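Local structure of ABC-type branched-chain amino acid transport systems periplasmic component-like protein (Thermomonospora curvata, 4N03) at residues Y46-K51 / S259-A264; Q234-A239 / T265-A270; A282-D287 / G310-Y315; A297-K300 / P306-S309; Y371-D376 / G381-V386. The protein probably serves as the extracytoplasmic substrate-binding component of an ABC transporter, taking up a fatty acid, here palmitic acid, in its cleft. All blocks are in the same frame, centred on the assembly; numbering follows the deposited sequence.

Interaction 1 (Y46-K51 / S259-A264); sequences YAPLGK and SPQLLA. With PLM (palmitic acid), chain B.
Ser259 meets the first turn of helix 47-66 through its CB, which points toward Pro48 and stops 4.3 Å from CG of that proline. Pro260, next along, opens a short 3-10 turn and leans on Asp308. Gln261 then folds back: its CG lies anti to the carbonyl carbon (chi1 -75°) and the chain bends at chi2, laying the amide against Pro48. CB of Pro48 is almost equidistant from Gln261 OE1 (3.9 Å) and NE2 (4.0 Å), a van der Waals contact with the amide group. The contact spans the two lobes of a type I periplasmic binding protein, the helix coming from the lobe with the four-stranded sheet and the loop from the other. Further on, Leu262 packs on Pro232 and Ala236, and Leu263 on Tyr258. On the ligand side of the helix start, the Tyr46 ring carries C4 of the palmitic acid over its centre, 3.6 Å above the plane, while Leu49 CD1 touches C8 of the acid at 3.9 Å. Tyr46 OH bonds to Ser256 OG, tying this N-cap residue to the facing lobe. With an alanine here, Ser256 would probably lose this hydroxyl partner, and the acyl chain near C4 its flat support.

Interaction 2 (Q234-A239 / T265-A270); sequences QAASLA and TPAKPA
The flat groups that meet here are peptide units: the methyl CB of Ala270 rests against the carbonyl of Ala239, 3.6 Å from its O and 3.7 Å from its C, and in return CB of Ala239 lies 3.4 Å from Ala270 O. This reciprocal fit packs helix 232-244 on a turn and the weakly bonded helical end that follows it, within one lobe of the periplasmic binding protein fold, in the chain after strand 251-253. With only methyl groups between them, the backbones come close, the CA atoms of Ala239 and Ala270 lying 5.5 Å apart. One turn earlier Ala236 and Ala267 repeat the pairing, CB to CB at 3.7 Å. Leu262 also packs on Ala236, extending the apolar patch, and Ile251 of the central sheet touches Ala239 from the strand side. The facing turn is shaped locally. A type I turn runs from Thr265 to Lys268, and chi1 of 78° sets OG1 of Thr265 between the backbone N and the carbonyl carbon, where it also bonds to Leu262 O. That same OG1 accepts the capping bond from Ala267 N, 3.1 Å long with an angle of 155° at the hydrogen.

Interaction 3 (A282-D287 / G310-Y315); sequences APMSAD and GVVNGY
The backbone of Met284 passes 7.1 Å from that of Val312, CA to CA, where a type I turn from Pro283 to Ala286 faces the first turns of helix 309-330. Met284, deposited as selenomethionine and described here in one of its two modelled conformers, reaches across that gap. CG stands anti to the carbonyl carbon (chi1 -62°), and bends at chi2 and chi3 curl the remaining chain against the helix. Its CG meets CG2 of Val312 at 3.7 Å, the two side chains running past each other in opposite directions. Farther out SE lies 3.9 Å from CG1 of Val311, whose side chain it crosses at about a right angle. In the type I periplasmic binding fold, this is where the chain leaves strand 275-279 of the seven-stranded sheet and passes to the helices of the other lobe. Ile291 and Leu294 of helix 289-301 close round Met284 as well, while Val311 reaches Ala56 of helix 47-66 and Val312 touches Leu353 of a loop. Val312 has a second neighbour just before the turn: its CG2, the branch anti to the carbonyl carbon, lies 3.7 Å from the carbonyl oxygen of Ala282, a van der Waals contact.

Interaction 4 (A297-K300 / P306-S309); sequences AYSK and PLDS
Tyr298 OH is held by a water at 2.7 Å and, outside the two segments, by Gln55 NE2 of helix 47-66. The same water donates to Pro306 O at 2.8 Å, bridging the phenol on helix 289-301 to the backbone of the loop that follows. Tyr298 reaches that loop because its CG is turned anti to the backbone N (chi1 -173°), which extends the ring from the helix toward 306-309. Leu307 comes the other way, and the two side chains run antiparallel alongside each other. CD2 of Leu307 approaches the ring obliquely and is 3.5 Å from CD1 of Tyr298, while the other methyl, CD1, sits 3.6 Å from OG of Ser299. That hydroxyl, taken in one of two modelled conformers, has its polar partner in Ala295 O within its own helix. Segment 306-309 belongs to the loop joining helices 289-301 and 309-330 of the lobe that also holds helix 47-66, in the type I periplasmic binding protein fold, and it folds back on the end of the helix it has just left. An alanine in place of Leu307 would remove both methyl branches, probably leaving a gap on the loop side of the Tyr298 ring and Ser299 without its methyl neighbour. Tyr302 meets the Tyr298 ring with planes at about 45°, and Ala56 and Leu59 pack against it from helix 47-66. Farther along the loop, Asp308 takes the N-cap position of the next helix: OD1 accepts from Val311 N, and OD2 bonds to Ser52 OG.

Interaction 5 (Y371-D376 / G381-V386); sequences YIIKPD and GGAVIV
Lys374 and Val384 form the central hydrogen-bonded pair of an antiparallel beta hairpin at the edge of the seven-stranded sheet, with Lys374 N giving to Val384 O at 3.0 Å and Val384 N to Lys374 O at 2.9 Å. The ladder continues at both ends. Val386 N donates to Ile372 O at 2.7 Å, and Asp376 N to Gly382 O at 3.0 Å, though there the donor stands above the carbonyl plane, about 60° out of it. That oxygen also accepts from Tyr258 OH. Gly382 and Gly381 have positive phi where the returning chain enters the ladder. On the face shared by Lys374 and Val384, the lysine chain also crosses Val386 at about a right angle, its CG 3.5 Å from CG2 of that valine. At the far end CD1 of Ile385 leans on CE2 of Tyr371 at 3.8 Å. Outside the hairpin, Gly354 O receives Tyr371 OH, and Ile277 of the neighbouring strand pairs with Ile373 through backbone bonds. The lysine then bends at chi3 and chi4, and its ammonium, also bonded to Val272 O, turns back to its own strand: NZ donates to Pro375 O over 2.8 Å.

Along the chain, interactions 1 and 2 alternate their segments, interaction 3 encloses interaction 4, and interaction 5 comes last. Interactions 3 and 4 lie with centres 9 Å apart and share the succession of helices 289-301 and 309-330, whereas the centres of interactions 2 and 4 are about 23 Å apart, in different lobes. Interaction 1, its centre about 12 to 14 Å from those of the others, touches all four and joins the lobes beside the palmitic acid. Interaction 5 meets interaction 3 through Ser285 OG and Ala383 O, a probable hydrogen bond. Side chains of interactions 3 and 5 come to about 7 Å from this ligand; interactions 2 and 4 pack farther out.

Interaction 1 (Y46-K51 / S259-A264)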
# COMPACT_ATOMS: atom_id res chain seq x y z
N TYR A 46 -10.91 -3.09 4.55
CA TYR A 46 -9.50 -3.39 4.77
C TYR A 46 -9.15 -3.78 6.21
O TYR A 46 -7.99 -3.88 6.52
CB TYR A 46 -8.61 -2.25 4.27
CG TYR A 46 -8.64 -2.18 2.78
CD1 TYR A 46 -8.09 -3.18 2.05
CD2 TYR A 46 -9.24 -1.13 2.09
CE1 TYR A 46 -8.11 -3.19 0.66
CE2 TYR A 46 -9.26 -1.11 0.69
CZ TYR A 46 -8.70 -2.13 -0.02
OH TYR A 46 -8.66 -2.11 -1.38
N ALA A 47 -10.15 -4.02 7.04
CA ALA A 47 -9.94 -4.34 8.47
C ALA A 47 -8.73 -5.25 8.80
O ALA A 47 -7.93 -4.87 9.61
CB ALA A 47 -11.21 -4.92 9.08
N PRO A 48 -8.60 -6.43 8.16
CA PRO A 48 -7.50 -7.28 8.67
C PRO A 48 -6.13 -6.72 8.26
O PRO A 48 -5.14 -6.92 8.95
CB PRO A 48 -7.74 -8.61 7.95
CG PRO A 48 -8.50 -8.26 6.71
CD PRO A 48 -9.40 -7.12 7.15
N LEU A 49 -6.08 -6.03 7.11
CA LEU A 49 -4.82 -5.45 6.62
C LEU A 49 -4.47 -4.21 7.41
O LEU A 49 -3.31 -4.04 7.77
CB LEU A 49 -4.87 -5.18 5.12
CG LEU A 49 -4.91 -6.49 4.30
CD1 LEU A 49 -5.39 -6.20 2.91
CD2 LEU A 49 -3.57 -7.19 4.23
N GLY A 50 -5.43 -3.37 7.75
CA GLY A 50 -5.14 -2.23 8.60
C GLY A 50 -4.64 -2.67 9.96
O GLY A 50 -3.74 -2.07 10.53
N LYS A 51 -5.22 -3.73 10.52
CA LYS A 51 -4.73 -4.30 11.77
C LYS A 51 -3.31 -4.73 11.66
O LYS A 51 -2.48 -4.43 12.53
CB LYS A 51 -5.64 -5.43 12.23
CG LYS A 51 -5.29 -5.99 13.60
CD LYS A 51 -6.21 -7.12 14.03
CE LYS A 51 -5.86 -7.58 15.45
NZ LYS A 51 -6.80 -8.59 15.92
N SER A 259 -6.33 -11.02 1.13
CA SER A 259 -5.84 -11.22 2.49
C SER A 259 -5.74 -12.72 2.67
O SER A 259 -6.55 -13.48 2.16
CB SER A 259 -6.85 -10.64 3.49
OG SER A 259 -8.06 -11.40 3.45
N PRO A 260 -4.76 -13.20 3.47
CA PRO A 260 -4.67 -14.62 3.69
C PRO A 260 -5.84 -15.23 4.44
O PRO A 260 -6.10 -16.42 4.26
CB PRO A 260 -3.41 -14.76 4.55
CG PRO A 260 -2.64 -13.53 4.34
CD PRO A 260 -3.63 -12.46 4.05
N GLN A 261 -6.61 -14.43 5.13
CA GLN A 261 -7.82 -14.93 5.76
C GLN A 261 -8.75 -15.58 4.74
O GLN A 261 -9.56 -16.45 5.05
CB GLN A 261 -8.60 -13.79 6.44
CG GLN A 261 -8.01 -13.31 7.74
CD GLN A 261 -6.76 -12.48 7.63
OE1 GLN A 261 -6.38 -12.01 6.52
NE2 GLN A 261 -6.16 -12.22 8.76
N LEU A 262 -8.72 -15.08 3.49
CA LEU A 262 -9.59 -15.63 2.47
C LEU A 262 -9.32 -17.12 2.19
O LEU A 262 -10.18 -17.84 1.72
CB LEU A 262 -9.45 -14.87 1.16
CG LEU A 262 -9.75 -13.39 1.17
CD1 LEU A 262 -9.53 -12.78 -0.22
CD2 LEU A 262 -11.15 -13.08 1.68
N LEU A 263 -8.11 -17.58 2.52
CA LEU A 263 -7.76 -18.98 2.30
C LEU A 263 -8.45 -19.93 3.27
O LEU A 263 -8.56 -21.11 2.95
CB LEU A 263 -6.25 -19.18 2.34
CG LEU A 263 -5.47 -18.39 1.31
CD1 LEU A 263 -4.03 -18.76 1.31
CD2 LEU A 263 -6.01 -18.55 -0.11
N ALA A 264 -9.00 -19.39 4.35
CA ALA A 264 -9.76 -20.16 5.31
C ALA A 264 -11.22 -20.13 4.99
O ALA A 264 -12.01 -20.58 5.82
CB ALA A 264 -9.50 -19.63 6.72
C1 PLM B . -6.54 2.50 -1.55
O1 PLM B . -5.51 2.96 -2.11
O2 PLM B . -7.52 3.18 -1.17
C2 PLM B . -6.54 1.04 -1.16
C3 PLM B . -5.74 0.92 0.21
C4 PLM B . -5.47 -0.51 0.62
C5 PLM B . -4.78 -0.62 1.94
C6 PLM B . -4.34 -2.01 2.43
C7 PLM B . -2.91 -2.31 1.99
C8 PLM B . -2.43 -3.71 2.24
C9 PLM B . -0.93 -3.91 2.09
CA PLM B . -0.46 -4.31 0.67
CB PLM B . 1.12 -4.18 0.63
CC PLM B . 1.58 -3.30 -0.57
CD PLM B . 2.95 -2.68 -0.40
CE PLM B . 3.45 -1.78 -1.52
CF PLM B . 4.47 -0.77 -0.99
CG PLM B . 5.90 -1.28 -0.93

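Interaction 2 (Q234-A239 / T265-A270)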
# COMPACT_ATOMS: atom_id res chain seq x y z
N GLN A 234 -14.13 -8.32 -2.23
CA GLN A 234 -14.45 -8.31 -3.65
C GLN A 234 -13.66 -9.37 -4.39
O GLN A 234 -14.18 -10.01 -5.30
CB GLN A 234 -14.27 -6.95 -4.30
CG GLN A 234 -15.27 -5.92 -3.81
CD GLN A 234 -14.91 -5.20 -2.53
OE1 GLN A 234 -13.76 -5.20 -2.12
NE2 GLN A 234 -15.90 -4.56 -1.92
N ALA A 235 -12.39 -9.53 -4.04
CA ALA A 235 -11.58 -10.56 -4.70
C ALA A 235 -12.15 -11.94 -4.47
O ALA A 235 -12.24 -12.74 -5.40
CB ALA A 235 -10.14 -10.51 -4.20
N ALA A 236 -12.52 -12.27 -3.22
CA ALA A 236 -13.08 -13.58 -2.93
C ALA A 236 -14.34 -13.80 -3.74
O ALA A 236 -14.57 -14.89 -4.26
CB ALA A 236 -13.33 -13.75 -1.45
N SER A 237 -15.22 -12.80 -3.77
CA SER A 237 -16.50 -12.92 -4.45
C SER A 237 -16.28 -13.09 -5.96
O SER A 237 -16.80 -13.98 -6.60
CB SER A 237 -17.38 -11.72 -4.14
OG SER A 237 -18.61 -11.81 -4.81
N LEU A 238 -15.50 -12.18 -6.55
CA LEU A 238 -15.29 -12.23 -7.98
C LEU A 238 -14.63 -13.53 -8.43
O LEU A 238 -15.06 -14.18 -9.37
CB LEU A 238 -14.47 -11.01 -8.42
CG LEU A 238 -14.27 -10.96 -9.94
CD1 LEU A 238 -14.26 -9.53 -10.45
CD2 LEU A 238 -12.98 -11.65 -10.28
N ALA A 239 -13.55 -13.91 -7.73
CA ALA A 239 -12.83 -15.11 -8.14
C ALA A 239 -13.71 -16.32 -7.98
O ALA A 239 -13.80 -17.16 -8.85
CB ALA A 239 -11.52 -15.26 -7.33
N THR A 265 -11.60 -19.71 3.79
CA THR A 265 -12.96 -19.66 3.31
C THR A 265 -13.08 -20.50 2.04
O THR A 265 -12.07 -20.92 1.48
CB THR A 265 -13.43 -18.23 2.99
OG1 THR A 265 -12.89 -17.83 1.73
CG2 THR A 265 -13.00 -17.23 4.06
N PRO A 266 -14.30 -20.70 1.55
CA PRO A 266 -14.44 -21.47 0.35
C PRO A 266 -13.89 -20.79 -0.91
O PRO A 266 -13.81 -21.43 -1.93
CB PRO A 266 -15.95 -21.68 0.24
CG PRO A 266 -16.41 -21.67 1.65
CD PRO A 266 -15.59 -20.56 2.25
N ALA A 267 -13.44 -19.54 -0.83
CA ALA A 267 -12.79 -18.91 -1.96
C ALA A 267 -11.43 -19.46 -2.25
O ALA A 267 -10.89 -19.21 -3.33
CB ALA A 267 -12.71 -17.40 -1.73
N LYS A 268 -10.85 -20.22 -1.30
CA LYS A 268 -9.46 -20.68 -1.45
C LYS A 268 -9.10 -21.26 -2.82
O LYS A 268 -8.10 -20.84 -3.41
CB LYS A 268 -9.10 -21.67 -0.35
CG LYS A 268 -7.70 -22.26 -0.43
CD LYS A 268 -7.40 -23.34 0.60
CE LYS A 268 -6.02 -23.91 0.34
NZ LYS A 268 -5.93 -24.75 -0.89
N PRO A 269 -9.86 -22.23 -3.33
CA PRO A 269 -9.47 -22.83 -4.61
C PRO A 269 -9.47 -21.83 -5.78
O PRO A 269 -8.73 -22.03 -6.74
CB PRO A 269 -10.52 -23.95 -4.85
CG PRO A 269 -11.28 -24.02 -3.62
CD PRO A 269 -11.03 -22.89 -2.74
N ALA A 270 -10.28 -20.80 -5.67
CA ALA A 270 -10.33 -19.74 -6.70
C ALA A 270 -9.28 -18.66 -6.50
O ALA A 270 -9.17 -17.77 -7.36
CB ALA A 270 -11.71 -19.10 -6.70

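Interaction 3 (A282-D287 / G310-Y315)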
# COMPACT_ATOMS: atom_id res chain seq x y z
N ALA A 282 7.28 -7.07 -1.22
CA ALA A 282 7.59 -8.48 -1.13
C ALA A 282 6.63 -9.15 -0.12
O ALA A 282 6.27 -8.53 0.88
CB ALA A 282 9.00 -8.67 -0.65
N PRO A 283 6.23 -10.38 -0.42
CA PRO A 283 5.46 -11.11 0.55
C PRO A 283 6.37 -11.68 1.69
O PRO A 283 7.59 -11.70 1.57
CB PRO A 283 4.84 -12.22 -0.29
CG PRO A 283 5.88 -12.51 -1.31
CD PRO A 283 6.51 -11.18 -1.60
N MSE A 284 5.75 -12.20 2.75
CA MSE A 284 6.47 -12.74 3.94
C MSE A 284 7.24 -14.00 3.66
O MSE A 284 7.99 -14.45 4.52
CB MSE A 284 5.48 -12.86 5.08
CG MSE A 284 4.92 -11.49 5.45
SE MSE A 284 5.41 -10.88 7.22
CE MSE A 284 7.34 -11.05 7.07
N SER A 285 7.05 -14.61 2.51
CA SER A 285 7.77 -15.79 2.07
C SER A 285 9.03 -15.49 1.30
O SER A 285 9.77 -16.39 0.95
CB SER A 285 6.85 -16.64 1.23
OG SER A 285 6.46 -15.89 0.09
N ALA A 286 9.30 -14.22 1.00
CA ALA A 286 10.50 -13.90 0.24
C ALA A 286 11.77 -14.30 1.00
O ALA A 286 11.86 -14.12 2.21
CB ALA A 286 10.54 -12.42 -0.06
N ASP A 287 12.77 -14.69 0.24
CA ASP A 287 14.03 -15.18 0.83
C ASP A 287 14.95 -13.99 1.10
O ASP A 287 15.93 -13.77 0.38
CB ASP A 287 14.69 -16.19 -0.10
CG ASP A 287 15.92 -16.82 0.49
OD1 ASP A 287 16.07 -16.76 1.72
OD2 ASP A 287 16.72 -17.35 -0.30
N GLY A 310 0.59 -6.82 4.65
CA GLY A 310 0.45 -5.62 5.43
C GLY A 310 1.45 -5.52 6.57
O GLY A 310 1.87 -4.43 6.97
N VAL A 311 1.86 -6.66 7.14
CA VAL A 311 2.90 -6.66 8.16
C VAL A 311 4.19 -6.01 7.58
O VAL A 311 4.83 -5.21 8.23
CB VAL A 311 3.15 -8.08 8.72
CG1 VAL A 311 4.33 -8.08 9.70
CG2 VAL A 311 1.89 -8.62 9.40
N VAL A 312 4.57 -6.47 6.40
CA VAL A 312 5.76 -5.91 5.74
C VAL A 312 5.61 -4.40 5.52
O VAL A 312 6.49 -3.63 5.83
CB VAL A 312 6.04 -6.62 4.38
CG1 VAL A 312 7.35 -6.13 3.81
CG2 VAL A 312 6.10 -8.12 4.56
N ASN A 313 4.45 -4.00 5.02
CA ASN A 313 4.17 -2.62 4.75
C ASN A 313 4.24 -1.74 5.98
O ASN A 313 4.83 -0.67 5.98
CB ASN A 313 2.79 -2.49 4.09
CG ASN A 313 2.44 -1.06 3.73
OD1 ASN A 313 3.17 -0.36 2.98
ND2 ASN A 313 1.35 -0.63 4.21
N GLY A 314 3.65 -2.23 7.09
CA GLY A 314 3.70 -1.42 8.30
C GLY A 314 5.08 -1.34 8.89
O GLY A 314 5.49 -0.28 9.36
N TYR A 315 5.80 -2.45 8.96
CA TYR A 315 7.14 -2.42 9.52
C TYR A 315 8.01 -1.46 8.70
O TYR A 315 8.76 -0.69 9.25
CB TYR A 315 7.71 -3.83 9.52
CG TYR A 315 8.79 -4.09 10.55
CD1 TYR A 315 8.49 -4.13 11.88
CD2 TYR A 315 10.06 -4.29 10.17
CE1 TYR A 315 9.46 -4.47 12.86
CE2 TYR A 315 11.05 -4.60 11.10
CZ TYR A 315 10.74 -4.63 12.44
OH TYR A 315 11.73 -5.02 13.37

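Interaction 4 (A297-K300 / P306-S309)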
# COMPACT_ATOMS: atom_id res chain seq x y z
N ALA A 297 9.69 -12.10 14.56
CA ALA A 297 9.38 -11.11 15.58
C ALA A 297 7.88 -10.84 15.71
O ALA A 297 7.29 -10.71 16.80
CB ALA A 297 10.15 -9.85 15.36
N TYR A 298 7.21 -10.68 14.56
CA TYR A 298 5.78 -10.43 14.58
C TYR A 298 5.00 -11.60 15.13
O TYR A 298 4.06 -11.42 15.90
CB TYR A 298 5.30 -10.00 13.21
CG TYR A 298 3.85 -9.56 13.16
CD1 TYR A 298 2.82 -10.45 13.03
CD2 TYR A 298 3.55 -8.18 13.17
CE1 TYR A 298 1.52 -10.03 12.96
CE2 TYR A 298 2.25 -7.74 13.09
CZ TYR A 298 1.23 -8.66 13.01
OH TYR A 298 -0.06 -8.21 12.92
N SER A 299 5.32 -12.80 14.65
CA SER A 299 4.67 -14.02 15.16
C SER A 299 4.79 -14.18 16.69
O SER A 299 3.86 -14.62 17.37
CB SER A 299 5.29 -15.25 14.49
OG SER A 299 4.99 -15.30 13.12
N LYS A 300 5.96 -13.80 17.21
CA LYS A 300 6.18 -13.86 18.66
C LYS A 300 5.28 -12.90 19.41
O LYS A 300 4.65 -13.25 20.41
CB LYS A 300 7.64 -13.56 19.01
CG LYS A 300 7.99 -13.75 20.48
CD LYS A 300 9.50 -13.70 20.71
CE LYS A 300 9.86 -13.79 22.19
NZ LYS A 300 11.20 -13.21 22.45
N PRO A 306 -2.64 -13.67 11.68
CA PRO A 306 -1.85 -14.22 10.60
C PRO A 306 -0.87 -13.22 9.99
O PRO A 306 -1.17 -12.06 9.87
CB PRO A 306 -2.92 -14.64 9.58
CG PRO A 306 -4.12 -14.94 10.41
CD PRO A 306 -4.09 -13.90 11.48
N LEU A 307 0.30 -13.70 9.63
CA LEU A 307 1.23 -12.91 8.85
C LEU A 307 0.61 -12.58 7.50
O LEU A 307 -0.12 -13.39 6.95
CB LEU A 307 2.55 -13.64 8.65
CG LEU A 307 3.37 -13.87 9.91
CD1 LEU A 307 4.48 -14.82 9.59
CD2 LEU A 307 3.95 -12.57 10.45
N ASP A 308 0.90 -11.40 6.93
CA ASP A 308 0.40 -10.98 5.64
C ASP A 308 1.28 -9.88 5.12
O ASP A 308 2.21 -9.44 5.79
CB ASP A 308 -1.09 -10.61 5.72
CG ASP A 308 -1.39 -9.40 6.55
OD1 ASP A 308 -0.56 -8.47 6.60
OD2 ASP A 308 -2.51 -9.34 7.12
N SER A 309 0.98 -9.41 3.92
CA SER A 309 1.85 -8.44 3.27
C SER A 309 1.68 -7.05 3.92
O SER A 309 2.56 -6.21 3.80
CB SER A 309 1.59 -8.46 1.78
OG SER A 309 2.01 -9.69 1.23
O HOH W 1 -1.58 -9.72 11.36

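Interaction 5 (Y371-D376 / G381-V386)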
# COMPACT_ATOMS: atom_id res chain seq x y z
N TYR A 371 6.45 -6.69 -8.31
CA TYR A 371 6.38 -8.16 -8.22
C TYR A 371 5.07 -8.65 -8.71
O TYR A 371 4.05 -7.92 -8.64
CB TYR A 371 6.44 -8.62 -6.75
CG TYR A 371 7.69 -8.34 -5.98
CD1 TYR A 371 7.85 -7.17 -5.27
CD2 TYR A 371 8.71 -9.30 -5.87
CE1 TYR A 371 8.98 -6.91 -4.52
CE2 TYR A 371 9.84 -9.05 -5.12
CZ TYR A 371 9.96 -7.89 -4.43
OH TYR A 371 11.11 -7.68 -3.69
N ILE A 372 5.03 -9.88 -9.22
CA ILE A 372 3.75 -10.58 -9.37
C ILE A 372 3.77 -11.68 -8.28
O ILE A 372 4.72 -12.47 -8.24
CB ILE A 372 3.56 -11.23 -10.74
CG1 ILE A 372 3.72 -10.21 -11.85
CG2 ILE A 372 2.20 -11.94 -10.77
CD1 ILE A 372 2.72 -9.08 -11.86
N ILE A 373 2.76 -11.72 -7.45
CA ILE A 373 2.63 -12.71 -6.39
C ILE A 373 1.34 -13.48 -6.61
O ILE A 373 0.45 -13.06 -7.35
CB ILE A 373 2.74 -12.09 -4.97
CG1 ILE A 373 1.53 -11.32 -4.58
CG2 ILE A 373 4.02 -11.28 -4.84
CD1 ILE A 373 1.56 -10.83 -3.17
N LYS A 374 1.20 -14.61 -5.93
CA LYS A 374 -0.07 -15.33 -5.91
C LYS A 374 -0.34 -15.81 -4.48
O LYS A 374 0.60 -16.14 -3.70
CB LYS A 374 -0.11 -16.50 -6.85
CG LYS A 374 0.89 -17.59 -6.47
CD LYS A 374 0.87 -18.78 -7.41
CE LYS A 374 -0.40 -19.62 -7.33
NZ LYS A 374 -0.61 -20.29 -6.00
N PRO A 375 -1.62 -15.92 -4.13
CA PRO A 375 -2.00 -16.62 -2.90
C PRO A 375 -1.47 -18.05 -2.85
O PRO A 375 -1.45 -18.74 -3.86
CB PRO A 375 -3.51 -16.60 -2.95
CG PRO A 375 -3.84 -15.42 -3.77
CD PRO A 375 -2.80 -15.41 -4.85
N ASP A 376 -1.06 -18.49 -1.65
CA ASP A 376 -0.54 -19.85 -1.40
C ASP A 376 -0.70 -20.16 0.04
O ASP A 376 -0.15 -19.47 0.86
CB ASP A 376 0.92 -19.89 -1.80
CG ASP A 376 1.51 -21.30 -1.84
OD1 ASP A 376 0.92 -22.26 -1.27
OD2 ASP A 376 2.58 -21.44 -2.45
N GLY A 381 2.97 -15.91 5.22
CA GLY A 381 2.25 -14.74 4.79
C GLY A 381 1.20 -14.99 3.73
O GLY A 381 0.64 -14.02 3.18
N GLY A 382 0.96 -16.24 3.38
CA GLY A 382 -0.17 -16.57 2.50
C GLY A 382 0.03 -16.23 1.04
O GLY A 382 -0.94 -16.22 0.29
N ALA A 383 1.27 -16.02 0.61
CA ALA A 383 1.53 -15.62 -0.77
C ALA A 383 2.96 -15.97 -1.12
O ALA A 383 3.84 -15.96 -0.26
CB ALA A 383 1.27 -14.13 -1.00
N VAL A 384 3.21 -16.18 -2.42
CA VAL A 384 4.56 -16.45 -2.92
C VAL A 384 4.81 -15.60 -4.15
O VAL A 384 3.90 -15.26 -4.91
CB VAL A 384 4.82 -17.94 -3.29
CG1 VAL A 384 4.80 -18.86 -2.09
CG2 VAL A 384 3.87 -18.49 -4.32
N ILE A 385 6.08 -15.30 -4.38
CA ILE A 385 6.49 -14.60 -5.60
C ILE A 385 6.34 -15.52 -6.80
O ILE A 385 6.82 -16.66 -6.81
CB ILE A 385 7.95 -14.14 -5.44
CG1 ILE A 385 8.03 -13.05 -4.40
CG2 ILE A 385 8.51 -13.65 -6.77
CD1 ILE A 385 9.44 -12.69 -3.95
N VAL A 386 5.67 -15.01 -7.83
CA VAL A 386 5.61 -15.66 -9.13
C VAL A 386 6.63 -15.01 -10.06
O VAL A 386 7.35 -15.71 -10.76
CB VAL A 386 4.18 -15.56 -9.72
CG1 VAL A 386 4.10 -16.17 -11.11
CG2 VAL A 386 3.25 -16.33 -8.79